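Local coordinates for protein oxidoreductase YdhF (PDB 1OG6) that probably acts as an NADPH-dependent oxidoreductase of the aldo-keto reductase family, binding its nicotinamide cofactor in an alpha/beta barrel, at residues S15-G20 against V273-L278; A118-D123 against K151-G156; V204-W209 against L253-L258. One frame throughout, in Å; residues are numbered along the deposited sequence.

Interaction 1 of 3, residues S15-G20 against V273-L278; sequences SRFVMG and VEAETL. With NAP (NADP nicotinamide-adenine-dinucleotide phosphate), chain F.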
loop_
_atom_site.group_PDB
_atom_site.type_symbol
_atom_site.label_atom_id
_atom_site.label_comp_id
_atom_site.label_asym_id
_atom_site.label_seq_id
_atom_site.Cartn_x
_atom_site.Cartn_y
_atom_site.Cartn_z
ATOM N N SER C 15 -6.787 -2.014 -30.044
ATOM C CA SER C 15 -7.065 -0.727 -30.661
ATOM C C SER C 15 -7.262 0.187 -29.465
ATOM O O SER C 15 -7.991 -0.167 -28.565
ATOM C CB SER C 15 -8.348 -0.803 -31.480
ATOM O OG SER C 15 -9.459 -1.001 -30.634
ATOM N N ARG C 16 -6.625 1.353 -29.446
ATOM C CA ARG C 16 -6.738 2.251 -28.301
ATOM C C ARG C 16 -8.131 2.464 -27.710
ATOM O O ARG C 16 -8.252 2.742 -26.520
ATOM C CB ARG C 16 -6.110 3.601 -28.610
ATOM C CG ARG C 16 -5.900 4.426 -27.370
ATOM C CD ARG C 16 -4.877 5.519 -27.582
ATOM N NE ARG C 16 -4.607 6.211 -26.326
ATOM C CZ ARG C 16 -4.192 5.606 -25.216
ATOM N NH1 ARG C 16 -3.971 6.313 -24.112
ATOM N NH2 ARG C 16 -3.995 4.296 -25.214
ATOM N N PHE C 17 -9.178 2.372 -28.525
ATOM C CA PHE C 17 -10.542 2.498 -28.006
ATOM C C PHE C 17 -11.144 1.109 -28.162
ATOM O O PHE C 17 -11.168 0.558 -29.264
ATOM C CB PHE C 17 -11.389 3.505 -28.793
ATOM C CG PHE C 17 -11.295 4.929 -28.291
ATOM C CD1 PHE C 17 -10.270 5.776 -28.709
ATOM C CD2 PHE C 17 -12.243 5.434 -27.414
ATOM C CE1 PHE C 17 -10.195 7.105 -28.260
ATOM C CE2 PHE C 17 -12.168 6.765 -26.963
ATOM C CZ PHE C 17 -11.144 7.591 -27.390
ATOM N N VAL C 18 -11.595 0.543 -27.045
ATOM C CA VAL C 18 -12.201 -0.781 -27.001
ATOM C C VAL C 18 -13.721 -0.600 -27.052
ATOM O O VAL C 18 -14.243 0.355 -26.489
ATOM C CB VAL C 18 -11.829 -1.492 -25.682
ATOM C CG1 VAL C 18 -12.439 -2.853 -25.635
ATOM C CG2 VAL C 18 -10.331 -1.583 -25.539
ATOM N N MET C 19 -14.430 -1.503 -27.723
ATOM C CA MET C 19 -15.884 -1.411 -27.813
ATOM C C MET C 19 -16.492 -2.381 -26.799
ATOM O O MET C 19 -16.253 -3.579 -26.866
ATOM C CB MET C 19 -16.338 -1.768 -29.224
ATOM C CG MET C 19 -17.341 -0.802 -29.816
ATOM S SD MET C 19 -18.810 -0.656 -28.797
ATOM C CE MET C 19 -19.476 0.857 -29.342
ATOM N N GLY C 20 -17.282 -1.871 -25.860
ATOM C CA GLY C 20 -17.855 -2.738 -24.846
ATOM C C GLY C 20 -19.293 -3.157 -25.054
ATOM O O GLY C 20 -20.168 -2.324 -25.297
ATOM N N VAL C 273 -13.988 8.106 -30.774
ATOM C CA VAL C 273 -12.703 7.966 -31.456
ATOM C C VAL C 273 -12.009 9.283 -31.834
ATOM O O VAL C 273 -10.777 9.323 -31.934
ATOM C CB VAL C 273 -12.829 7.079 -32.734
ATOM C CG1 VAL C 273 -13.179 5.655 -32.356
ATOM C CG2 VAL C 273 -13.888 7.633 -33.658
ATOM N N GLU C 274 -12.786 10.351 -32.038
ATOM C CA GLU C 274 -12.227 11.661 -32.401
ATOM C C GLU C 274 -11.429 12.268 -31.260
ATOM O O GLU C 274 -10.474 13.006 -31.483
ATOM C CB GLU C 274 -13.335 12.641 -32.800
ATOM C CG GLU C 274 -13.505 12.822 -34.297
ATOM C CD GLU C 274 -13.902 11.534 -35.007
ATOM O OE1 GLU C 274 -13.963 11.524 -36.261
ATOM O OE2 GLU C 274 -14.157 10.527 -34.312
ATOM N N ALA C 275 -11.836 11.957 -30.036
ATOM C CA ALA C 275 -11.166 12.468 -28.857
ATOM C C ALA C 275 -9.685 12.148 -28.926
ATOM O O ALA C 275 -8.870 12.807 -28.294
ATOM C CB ALA C 275 -11.778 11.855 -27.603
ATOM N N GLU C 276 -9.333 11.139 -29.706
ATOM C CA GLU C 276 -7.939 10.747 -29.821
ATOM C C GLU C 276 -7.114 11.840 -30.478
ATOM O O GLU C 276 -5.921 11.973 -30.221
ATOM C CB GLU C 276 -7.824 9.460 -30.633
ATOM C CG GLU C 276 -6.455 8.815 -30.535
ATOM C CD GLU C 276 -6.290 7.629 -31.463
ATOM O OE1 GLU C 276 -6.298 7.834 -32.698
ATOM O OE2 GLU C 276 -6.149 6.496 -30.952
ATOM N N THR C 277 -7.763 12.631 -31.322
ATOM C CA THR C 277 -7.089 13.706 -32.037
ATOM C C THR C 277 -6.950 14.988 -31.234
ATOM O O THR C 277 -6.169 15.862 -31.598
ATOM C CB THR C 277 -7.832 14.049 -33.348
ATOM O OG1 THR C 277 -9.174 14.459 -33.054
ATOM C CG2 THR C 277 -7.868 12.836 -34.274
ATOM N N LEU C 278 -7.708 15.111 -30.150
ATOM C CA LEU C 278 -7.659 16.316 -29.324
ATOM C C LEU C 278 -6.380 16.372 -28.519
ATOM O O LEU C 278 -5.857 15.340 -28.102
ATOM C CB LEU C 278 -8.848 16.376 -28.361
ATOM C CG LEU C 278 -10.253 16.453 -28.946
ATOM C CD1 LEU C 278 -11.241 16.655 -27.823
ATOM C CD2 LEU C 278 -10.340 17.593 -29.939
HETATM P PA NAP F . -19.708 4.484 -20.042
HETATM O O1A NAP F . -19.724 5.344 -18.924
HETATM O O2A NAP F . -18.753 4.568 -21.214
HETATM O O5B NAP F . -21.162 4.462 -20.722
HETATM C C5B NAP F . -21.808 5.733 -20.947
HETATM C C4B NAP F . -23.339 5.398 -20.919
HETATM O O4B NAP F . -23.956 6.729 -21.117
HETATM C C3B NAP F . -23.855 4.568 -22.123
HETATM O O3B NAP F . -24.779 3.637 -21.572
HETATM C C2B NAP F . -24.549 5.528 -23.070
HETATM O O2B NAP F . -25.800 5.048 -23.555
HETATM C C1B NAP F . -24.765 6.837 -22.255
HETATM N N9A NAP F . -24.376 7.993 -23.047
HETATM C C8A NAP F . -23.292 8.216 -23.877
HETATM N N7A NAP F . -23.273 9.410 -24.440
HETATM C C5A NAP F . -24.424 10.008 -23.942
HETATM C C6A NAP F . -24.950 11.290 -24.180
HETATM N N6A NAP F . -24.430 12.248 -24.972
HETATM N N1A NAP F . -26.151 11.620 -23.526
HETATM N N3A NAP F . -26.291 9.431 -22.422
HETATM C C4A NAP F . -25.107 9.130 -23.079
HETATM O O3 NAP F . -19.537 2.995 -19.516
HETATM P PN NAP F . -20.581 1.863 -19.182
HETATM O O1N NAP F . -20.880 1.452 -17.806
HETATM O O2N NAP F . -20.825 0.992 -20.372
HETATM O O5D NAP F . -19.270 0.972 -18.836
HETATM C C5D NAP F . -18.044 0.945 -19.668
HETATM C C4D NAP F . -17.755 -0.449 -20.203
HETATM O O4D NAP F . -16.850 -1.207 -19.358
HETATM C C3D NAP F . -18.976 -1.395 -20.492
HETATM O O3D NAP F . -19.378 -1.345 -21.866
HETATM O O2D NAP F . -18.217 -3.689 -21.104
HETATM C C1D NAP F . -17.326 -2.578 -19.181
HETATM N N1N NAP F . -17.513 -2.841 -17.705
HETATM C C2N NAP F . -16.532 -3.535 -16.949
HETATM C C3N NAP F . -16.768 -3.777 -15.595
HETATM C C7N NAP F . -15.705 -4.528 -14.781
HETATM O O7N NAP F . -15.957 -4.716 -13.619
HETATM N N7N NAP F . -14.591 -4.937 -15.326
HETATM C C4N NAP F . -18.006 -3.333 -14.941
HETATM C C5N NAP F . -18.966 -2.636 -15.732
HETATM C C6N NAP F . -18.743 -2.379 -17.117
HETATM P P2B NAP F . -26.343 5.296 -25.060
HETATM O O1X NAP F . -25.799 4.719 -26.363
HETATM O O2X NAP F . -27.783 5.742 -24.966
HETATM O O3X NAP F . -26.704 3.839 -24.866
#
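The ring of Phe-17 overlaps the 273-276 backbone, with the main chain of Val-273 over one of its faces. Val-273 CA stands 4.3 Å from the centroid of the Phe-17 ring, 14° off its normal and displaced toward the rim, which makes this a CH-pi contact. Glu-276 reaches the same ring at its edge, near the ring plane, where its CB is 4.1 Å from Phe-17 CE1. The methyl of Ala-275 approaches obliquely, CB lying 4.3 Å from Phe-17 CZ.

With CG opposite its backbone N (chi1 -167°) and the chain stretched out beyond, Glu-276 slides past the phenyl to the aliphatic stem of Arg-16. There Glu-276 OE2 is 3.7 Å from Arg-16 CB and equally near Arg-16 CD. Although carboxylate and guanidinium are nearly parallel, Arg-16 NE and Glu-276 OE2 stay 4.9 Å apart, so the attraction is probably a long-range one. The arginine instead gives NH1 to the carbonyl oxygen of Leu-251, and Glu-276 OE2 receives a weak bond from Gln-3 N.

Asn-247 and Leu-251 of helix 242-251 also pack on Phe-17. Farther along the strand, Gly-20 CA comes 3.6 Å from O3D of the cofactor. The arrangement is that of a TIM barrel: the chain at the end of an outer helix lies against the irregular break in strand 13-20, whose last residue, Gly-20, lines the cofactor pocket.

Interaction 2 of 3, residues A118-D123 against K151-G156; sequences ATDHLD and KVRHFG
Backbones 120-123 and 151-154 run parallel, their directions only 5° apart, and are joined by bonds from Leu-122 N to Lys-151 O (2.7 Å), Arg-153 N to Leu-122 O (2.9 Å) and His-154 N to Asp-123 O (2.8 Å). The third is the most bent, at 131° about the hydrogen, and comes where the chain turns a corner.

Above this ladder the side chains of His-121 and Arg-153 cross at about a right angle, though the exact spacing of the two groups is doubtful. The first torsion of His-121 sets its CG between backbone N and carbonyl carbon (chi1 73°), which turns the ring back over Asp-120. His-121 ND1 then donates to Asp-120 OD1 at 3.1 Å, meeting the carboxylate from above its plane rather than within it. Asp-120 OD2 and Arg-153 NH2, 4.3 Å apart, are too distant for a salt bridge.

Leu-122 and Val-152 share the other, buried face of the sheet, CB of Leu-122 lying 4.2 Å from CG2 of Val-152, with Leu-114 of helix 103-116 against Leu-122. Asp-123 OD2 accepts from Ile-80 N and forms a salt bridge with Arg-75, and Lys-151 NZ one with Glu-111. The pairing joins the starts of the two neighbouring strands of a beta-alpha-beta crossover, strand 122-127, helix 136-147 and strand 152-158, the repeating connection of an alpha/beta barrel.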
loop_
_atom_site.group_PDB
_atom_site.type_symbol
_atom_site.label_atom_id
_atom_site.label_comp_id
_atom_site.label_asym_id
_atom_site.label_seq_id
_atom_site.Cartn_x
_atom_site.Cartn_y
_atom_site.Cartn_z
ATOM N N ALA C 118 -19.134 -18.276 -30.648
ATOM C CA ALA C 118 -18.879 -19.006 -31.880
ATOM C C ALA C 118 -17.476 -18.695 -32.377
ATOM O O ALA C 118 -17.275 -18.446 -33.565
ATOM C CB ALA C 118 -19.900 -18.626 -32.942
ATOM N N THR C 119 -16.513 -18.700 -31.458
ATOM C CA THR C 119 -15.120 -18.431 -31.797
ATOM C C THR C 119 -14.280 -19.596 -31.290
ATOM O O THR C 119 -14.667 -20.270 -30.347
ATOM C CB THR C 119 -14.641 -17.108 -31.154
ATOM O OG1 THR C 119 -13.354 -16.768 -31.671
ATOM C CG2 THR C 119 -14.555 -17.236 -29.647
ATOM N N ASP C 120 -13.139 -19.852 -31.909
ATOM C CA ASP C 120 -12.326 -20.970 -31.458
ATOM C C ASP C 120 -11.318 -20.587 -30.381
ATOM O O ASP C 120 -10.660 -21.462 -29.811
ATOM C CB ASP C 120 -11.581 -21.608 -32.629
ATOM C CG ASP C 120 -10.388 -20.793 -33.076
ATOM O OD1 ASP C 120 -10.582 -19.757 -33.755
ATOM O OD2 ASP C 120 -9.251 -21.192 -32.736
ATOM N N HIS C 121 -11.193 -19.286 -30.108
ATOM C CA HIS C 121 -10.261 -18.796 -29.092
ATOM C C HIS C 121 -10.575 -17.367 -28.674
ATOM O O HIS C 121 -11.272 -16.634 -29.372
ATOM C CB HIS C 121 -8.830 -18.832 -29.616
ATOM C CG HIS C 121 -8.540 -17.773 -30.629
ATOM N ND1 HIS C 121 -9.219 -17.681 -31.822
ATOM C CD2 HIS C 121 -7.665 -16.740 -30.615
ATOM C CE1 HIS C 121 -8.776 -16.638 -32.501
ATOM N NE2 HIS C 121 -7.833 -16.049 -31.790
ATOM N N LEU C 122 -10.046 -16.986 -27.518
ATOM C CA LEU C 122 -10.211 -15.644 -26.983
ATOM C C LEU C 122 -8.831 -15.011 -26.979
ATOM O O LEU C 122 -7.818 -15.701 -26.888
ATOM C CB LEU C 122 -10.739 -15.673 -25.545
ATOM C CG LEU C 122 -12.211 -15.947 -25.252
ATOM C CD1 LEU C 122 -12.425 -15.881 -23.752
ATOM C CD2 LEU C 122 -13.088 -14.934 -25.953
ATOM N N ASP C 123 -8.789 -13.697 -27.071
ATOM C CA ASP C 123 -7.524 -13.006 -27.072
ATOM C C ASP C 123 -7.164 -12.647 -25.642
ATOM O O ASP C 123 -5.994 -12.677 -25.261
ATOM C CB ASP C 123 -7.641 -11.767 -27.953
ATOM C CG ASP C 123 -7.965 -12.123 -29.389
ATOM O OD1 ASP C 123 -7.059 -12.589 -30.107
ATOM O OD2 ASP C 123 -9.129 -11.964 -29.800
ATOM N N LYS C 151 -7.030 -21.961 -26.589
ATOM C CA LYS C 151 -8.331 -21.341 -26.391
ATOM C C LYS C 151 -8.241 -19.899 -25.917
ATOM O O LYS C 151 -9.172 -19.128 -26.125
ATOM C CB LYS C 151 -9.166 -22.161 -25.408
ATOM C CG LYS C 151 -9.298 -23.632 -25.781
ATOM C CD LYS C 151 -10.553 -24.234 -25.177
ATOM C CE LYS C 151 -10.540 -25.752 -25.236
ATOM N NZ LYS C 151 -9.675 -26.334 -24.171
ATOM N N VAL C 152 -7.130 -19.540 -25.275
ATOM C CA VAL C 152 -6.921 -18.173 -24.792
ATOM C C VAL C 152 -5.489 -17.727 -25.061
ATOM O O VAL C 152 -4.537 -18.376 -24.639
ATOM C CB VAL C 152 -7.206 -18.037 -23.283
ATOM C CG1 VAL C 152 -6.813 -16.665 -22.808
ATOM C CG2 VAL C 152 -8.671 -18.246 -23.019
ATOM N N ARG C 153 -5.352 -16.613 -25.771
ATOM C CA ARG C 153 -4.046 -16.072 -26.125
ATOM C C ARG C 153 -3.356 -15.404 -24.951
ATOM O O ARG C 153 -2.186 -15.668 -24.667
ATOM C CB ARG C 153 -4.188 -15.042 -27.249
ATOM C CG ARG C 153 -4.944 -15.541 -28.458
ATOM C CD ARG C 153 -4.191 -16.637 -29.165
ATOM N NE ARG C 153 -5.123 -17.587 -29.756
ATOM C CZ ARG C 153 -4.767 -18.641 -30.482
ATOM N NH1 ARG C 153 -3.481 -18.889 -30.717
ATOM N NH2 ARG C 153 -5.702 -19.455 -30.963
ATOM N N HIS C 154 -4.090 -14.534 -24.268
ATOM C CA HIS C 154 -3.526 -13.806 -23.148
ATOM C C HIS C 154 -4.428 -13.778 -21.926
ATOM O O HIS C 154 -5.615 -14.090 -22.003
ATOM C CB HIS C 154 -3.202 -12.389 -23.599
ATOM C CG HIS C 154 -2.292 -12.341 -24.784
ATOM N ND1 HIS C 154 -0.951 -12.647 -24.704
ATOM C CD2 HIS C 154 -2.536 -12.059 -26.086
ATOM C CE1 HIS C 154 -0.408 -12.554 -25.905
ATOM N NE2 HIS C 154 -1.349 -12.200 -26.761
ATOM N N PHE C 155 -3.846 -13.399 -20.795
ATOM C CA PHE C 155 -4.592 -13.341 -19.557
ATOM C C PHE C 155 -4.412 -12.010 -18.844
ATOM O O PHE C 155 -3.395 -11.342 -19.004
ATOM C CB PHE C 155 -4.162 -14.493 -18.654
ATOM C CG PHE C 155 -4.249 -15.831 -19.311
ATOM C CD1 PHE C 155 -3.158 -16.358 -19.986
ATOM C CD2 PHE C 155 -5.440 -16.547 -19.298
ATOM C CE1 PHE C 155 -3.246 -17.584 -20.643
ATOM C CE2 PHE C 155 -5.542 -17.774 -19.953
ATOM C CZ PHE C 155 -4.440 -18.293 -20.628
ATOM N N GLY C 156 -5.417 -11.634 -18.063
ATOM C CA GLY C 156 -5.361 -10.387 -17.333
ATOM C C GLY C 156 -6.347 -10.410 -16.191
ATOM O O GLY C 156 -7.107 -11.362 -16.041
#

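Interaction 3 of 3, residues V204-W209 against L253-L258; sequences VRPMAW and LPSQPL. With NAP (NADP nicotinamide-adenine-dinucleotide phosphate), chain F.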
loop_
_atom_site.group_PDB
_atom_site.type_symbol
_atom_site.label_atom_id
_atom_site.label_comp_id
_atom_site.label_asym_id
_atom_site.label_seq_id
_atom_site.Cartn_x
_atom_site.Cartn_y
_atom_site.Cartn_z
ATOM N N VAL C 204 2.047 -1.930 -18.326
ATOM C CA VAL C 204 0.814 -2.645 -18.620
ATOM C C VAL C 204 -0.265 -1.582 -18.847
ATOM O O VAL C 204 -0.398 -0.641 -18.062
ATOM C CB VAL C 204 0.426 -3.590 -17.448
ATOM C CG1 VAL C 204 -0.980 -4.111 -17.619
ATOM C CG2 VAL C 204 1.391 -4.764 -17.406
ATOM N N ARG C 205 -1.012 -1.715 -19.937
ATOM C CA ARG C 205 -2.058 -0.752 -20.276
ATOM C C ARG C 205 -3.414 -1.172 -19.756
ATOM O O ARG C 205 -3.945 -2.197 -20.179
ATOM C CB ARG C 205 -2.159 -0.568 -21.792
ATOM C CG ARG C 205 -1.443 0.658 -22.347
ATOM C CD ARG C 205 0.051 0.446 -22.553
ATOM N NE ARG C 205 0.864 1.108 -21.535
ATOM C CZ ARG C 205 2.130 1.470 -21.718
ATOM N NH1 ARG C 205 2.720 1.237 -22.883
ATOM N NH2 ARG C 205 2.810 2.054 -20.737
ATOM N N PRO C 206 -4.003 -0.365 -18.853
ATOM C CA PRO C 206 -5.309 -0.595 -18.230
ATOM C C PRO C 206 -6.477 -0.177 -19.092
ATOM O O PRO C 206 -6.515 0.952 -19.551
ATOM C CB PRO C 206 -5.235 0.261 -16.980
ATOM C CG PRO C 206 -4.532 1.450 -17.484
ATOM C CD PRO C 206 -3.382 0.838 -18.271
ATOM N N MET C 207 -7.418 -1.084 -19.317
ATOM C CA MET C 207 -8.615 -0.770 -20.088
ATOM C C MET C 207 -9.477 -0.029 -19.079
ATOM O O MET C 207 -9.723 -0.532 -17.993
ATOM C CB MET C 207 -9.285 -2.062 -20.547
ATOM C CG MET C 207 -8.396 -2.860 -21.487
ATOM S SD MET C 207 -8.915 -4.539 -21.818
ATOM C CE MET C 207 -10.410 -4.265 -22.756
ATOM N N ALA C 208 -9.921 1.173 -19.415
ATOM C CA ALA C 208 -10.697 1.958 -18.463
ATOM C C ALA C 208 -12.187 1.886 -18.690
ATOM O O ALA C 208 -12.668 2.226 -19.763
ATOM C CB ALA C 208 -10.237 3.401 -18.507
ATOM N N TRP C 209 -12.933 1.458 -17.679
ATOM C CA TRP C 209 -14.369 1.377 -17.850
ATOM C C TRP C 209 -15.162 2.494 -17.207
ATOM O O TRP C 209 -14.705 3.149 -16.273
ATOM C CB TRP C 209 -14.918 0.019 -17.395
ATOM C CG TRP C 209 -14.656 -0.426 -15.975
ATOM C CD1 TRP C 209 -13.634 -1.232 -15.542
ATOM C CD2 TRP C 209 -15.516 -0.233 -14.841
ATOM N NE1 TRP C 209 -13.817 -1.566 -14.221
ATOM C CE2 TRP C 209 -14.965 -0.966 -13.766
ATOM C CE3 TRP C 209 -16.704 0.484 -14.633
ATOM C CZ2 TRP C 209 -15.566 -1.003 -12.496
ATOM C CZ3 TRP C 209 -17.301 0.448 -13.373
ATOM C CH2 TRP C 209 -16.729 -0.292 -12.323
ATOM N N LEU C 253 -3.565 10.152 -19.354
ATOM C CA LEU C 253 -2.901 9.756 -18.125
ATOM C C LEU C 253 -1.639 9.001 -18.559
ATOM O O LEU C 253 -1.645 8.314 -19.583
ATOM C CB LEU C 253 -3.840 8.878 -17.307
ATOM C CG LEU C 253 -5.015 9.669 -16.727
ATOM C CD1 LEU C 253 -6.039 8.733 -16.161
ATOM C CD2 LEU C 253 -4.524 10.605 -15.661
ATOM N N PRO C 254 -0.534 9.126 -17.797
ATOM C CA PRO C 254 0.711 8.443 -18.165
ATOM C C PRO C 254 0.711 6.919 -18.255
ATOM O O PRO C 254 1.583 6.336 -18.905
ATOM C CB PRO C 254 1.717 8.990 -17.151
ATOM C CG PRO C 254 0.889 9.323 -15.989
ATOM C CD PRO C 254 -0.330 9.952 -16.600
ATOM N N SER C 255 -0.255 6.271 -17.609
ATOM C CA SER C 255 -0.341 4.816 -17.667
ATOM C C SER C 255 -0.951 4.397 -19.009
ATOM O O SER C 255 -0.951 3.212 -19.356
ATOM C CB SER C 255 -1.176 4.286 -16.503
ATOM O OG SER C 255 -2.307 5.100 -16.276
ATOM N N GLN C 256 -1.459 5.389 -19.749
ATOM C CA GLN C 256 -2.060 5.213 -21.075
ATOM C C GLN C 256 -3.223 4.241 -21.183
ATOM O O GLN C 256 -3.082 3.180 -21.781
ATOM C CB GLN C 256 -0.995 4.788 -22.076
ATOM C CG GLN C 256 0.055 5.838 -22.341
ATOM C CD GLN C 256 1.239 5.276 -23.112
ATOM O OE1 GLN C 256 1.060 4.564 -24.105
ATOM N NE2 GLN C 256 2.455 5.598 -22.662
ATOM N N PRO C 257 -4.391 4.599 -20.623
ATOM C CA PRO C 257 -5.570 3.733 -20.677
ATOM C C PRO C 257 -6.254 3.601 -22.045
ATOM O O PRO C 257 -6.143 4.489 -22.889
ATOM C CB PRO C 257 -6.492 4.354 -19.624
ATOM C CG PRO C 257 -6.077 5.769 -19.591
ATOM C CD PRO C 257 -4.594 5.682 -19.647
ATOM N N LEU C 258 -6.945 2.476 -22.257
ATOM C CA LEU C 258 -7.690 2.217 -23.496
ATOM C C LEU C 258 -9.152 2.387 -23.125
ATOM O O LEU C 258 -9.772 1.452 -22.623
ATOM C CB LEU C 258 -7.514 0.775 -23.997
ATOM C CG LEU C 258 -6.214 -0.012 -23.861
ATOM C CD1 LEU C 258 -6.298 -1.156 -24.826
ATOM C CD2 LEU C 258 -4.990 0.829 -24.155
HETATM P PA NAP F . -19.708 4.484 -20.042
HETATM O O1A NAP F . -19.724 5.344 -18.924
HETATM O O2A NAP F . -18.753 4.568 -21.214
HETATM O O5B NAP F . -21.162 4.462 -20.722
HETATM C C5B NAP F . -21.808 5.733 -20.947
HETATM C C4B NAP F . -23.339 5.398 -20.919
HETATM O O4B NAP F . -23.956 6.729 -21.117
HETATM C C3B NAP F . -23.855 4.568 -22.123
HETATM O O3B NAP F . -24.779 3.637 -21.572
HETATM C C2B NAP F . -24.549 5.528 -23.070
HETATM O O2B NAP F . -25.800 5.048 -23.555
HETATM C C1B NAP F . -24.765 6.837 -22.255
HETATM N N9A NAP F . -24.376 7.993 -23.047
HETATM C C8A NAP F . -23.292 8.216 -23.877
HETATM N N7A NAP F . -23.273 9.410 -24.440
HETATM C C5A NAP F . -24.424 10.008 -23.942
HETATM C C6A NAP F . -24.950 11.290 -24.180
HETATM N N6A NAP F . -24.430 12.248 -24.972
HETATM N N1A NAP F . -26.151 11.620 -23.526
HETATM N N3A NAP F . -26.291 9.431 -22.422
HETATM C C4A NAP F . -25.107 9.130 -23.079
HETATM O O3 NAP F . -19.537 2.995 -19.516
HETATM P PN NAP F . -20.581 1.863 -19.182
HETATM O O1N NAP F . -20.880 1.452 -17.806
HETATM O O2N NAP F . -20.825 0.992 -20.372
HETATM O O5D NAP F . -19.270 0.972 -18.836
HETATM C C5D NAP F . -18.044 0.945 -19.668
HETATM C C4D NAP F . -17.755 -0.449 -20.203
HETATM O O4D NAP F . -16.850 -1.207 -19.358
HETATM C C3D NAP F . -18.976 -1.395 -20.492
HETATM O O3D NAP F . -19.378 -1.345 -21.866
HETATM O O2D NAP F . -18.217 -3.689 -21.104
HETATM C C1D NAP F . -17.326 -2.578 -19.181
HETATM N N1N NAP F . -17.513 -2.841 -17.705
HETATM C C2N NAP F . -16.532 -3.535 -16.949
HETATM C C3N NAP F . -16.768 -3.777 -15.595
HETATM C C7N NAP F . -15.705 -4.528 -14.781
HETATM O O7N NAP F . -15.957 -4.716 -13.619
HETATM N N7N NAP F . -14.591 -4.937 -15.326
HETATM C C4N NAP F . -18.006 -3.333 -14.941
HETATM C C5N NAP F . -18.966 -2.636 -15.732
HETATM C C6N NAP F . -18.743 -2.379 -17.117
HETATM P P2B NAP F . -26.343 5.296 -25.060
HETATM O O1X NAP F . -25.799 4.719 -26.363
HETATM O O2X NAP F . -27.783 5.742 -24.966
HETATM O O3X NAP F . -26.704 3.839 -24.866
#
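The carbonyl oxygen of Pro-206 is gripped from the 253-258 side by Leu-258 N, at 3.1 Å and 155° about the hydrogen, and by a CA-H contact from Pro-257. Leu-258 O returns the pairing: it accepts from Ala-208 N at 3.2 Å, the donor standing well above the carbonyl plane, and meets Met-207 CA more loosely. Met-207 and Leu-258 thus form a parallel bridge.

Next to it the two prolines cross, CG of Pro-206 lying 4.1 Å from CB of Pro-257, and Ala-208 CB touches the same Pro-257 CB at 4.0 Å. Arg-205, bent at chi2 and chi3, runs alongside Gln-256 in the same direction. Its guanidinium is stacked on the glutamine amide with the planes 23° apart, and Gln-256 OE1 sits over one face, 3.9 Å from Arg-205 NH1. Leu-258 CD2 covers the stem of the arginine, 3.9 Å from Arg-205 CB.

At the far end of its segment Trp-209 turns to the cofactor. With CG set between the backbone N and the carbonyl carbon (chi1 57°), the indole lies flat against the nicotinamide, whose C3N is over the centre of the ring system, 3.7 Å above its plane. Trp-209 NE1 donates to Asn-159 OD1, another NADP-binding residue, which probably fixes the rotation of the indole. A serine here would strip the nicotinamide of its aromatic support and is likely to leave it freer to tilt, with Asn-159 OD1 lacking its indole partner. An aromatic side chain against the nicotinamide at the mouth of a parallel barrel is a hallmark of aldo-keto reductase cofactor sites.

In the fold
All three contacts reach the same curled barrel sheet. Interactions 1 and 3 are neighbours, their centres about 12 Å apart, and they touch directly: Val-18 CG1 meets Met-207 CE at 3.8 Å inside the barrel. They also share the cofactor, with Gly-20 near its ribose and Trp-209 against the face of the nicotinamide. Strand 258-261 lies between strands 13-20 and 207-209 and pairs with both. Interaction 2 belongs to another sector, its centre about 23 Å from that of interaction 1 and 21 Å from that of interaction 3. The side chain of Leu-122 remains about 13 Å from the cofactor and about 11 Å from that of Tyr-55, the probable proton donor.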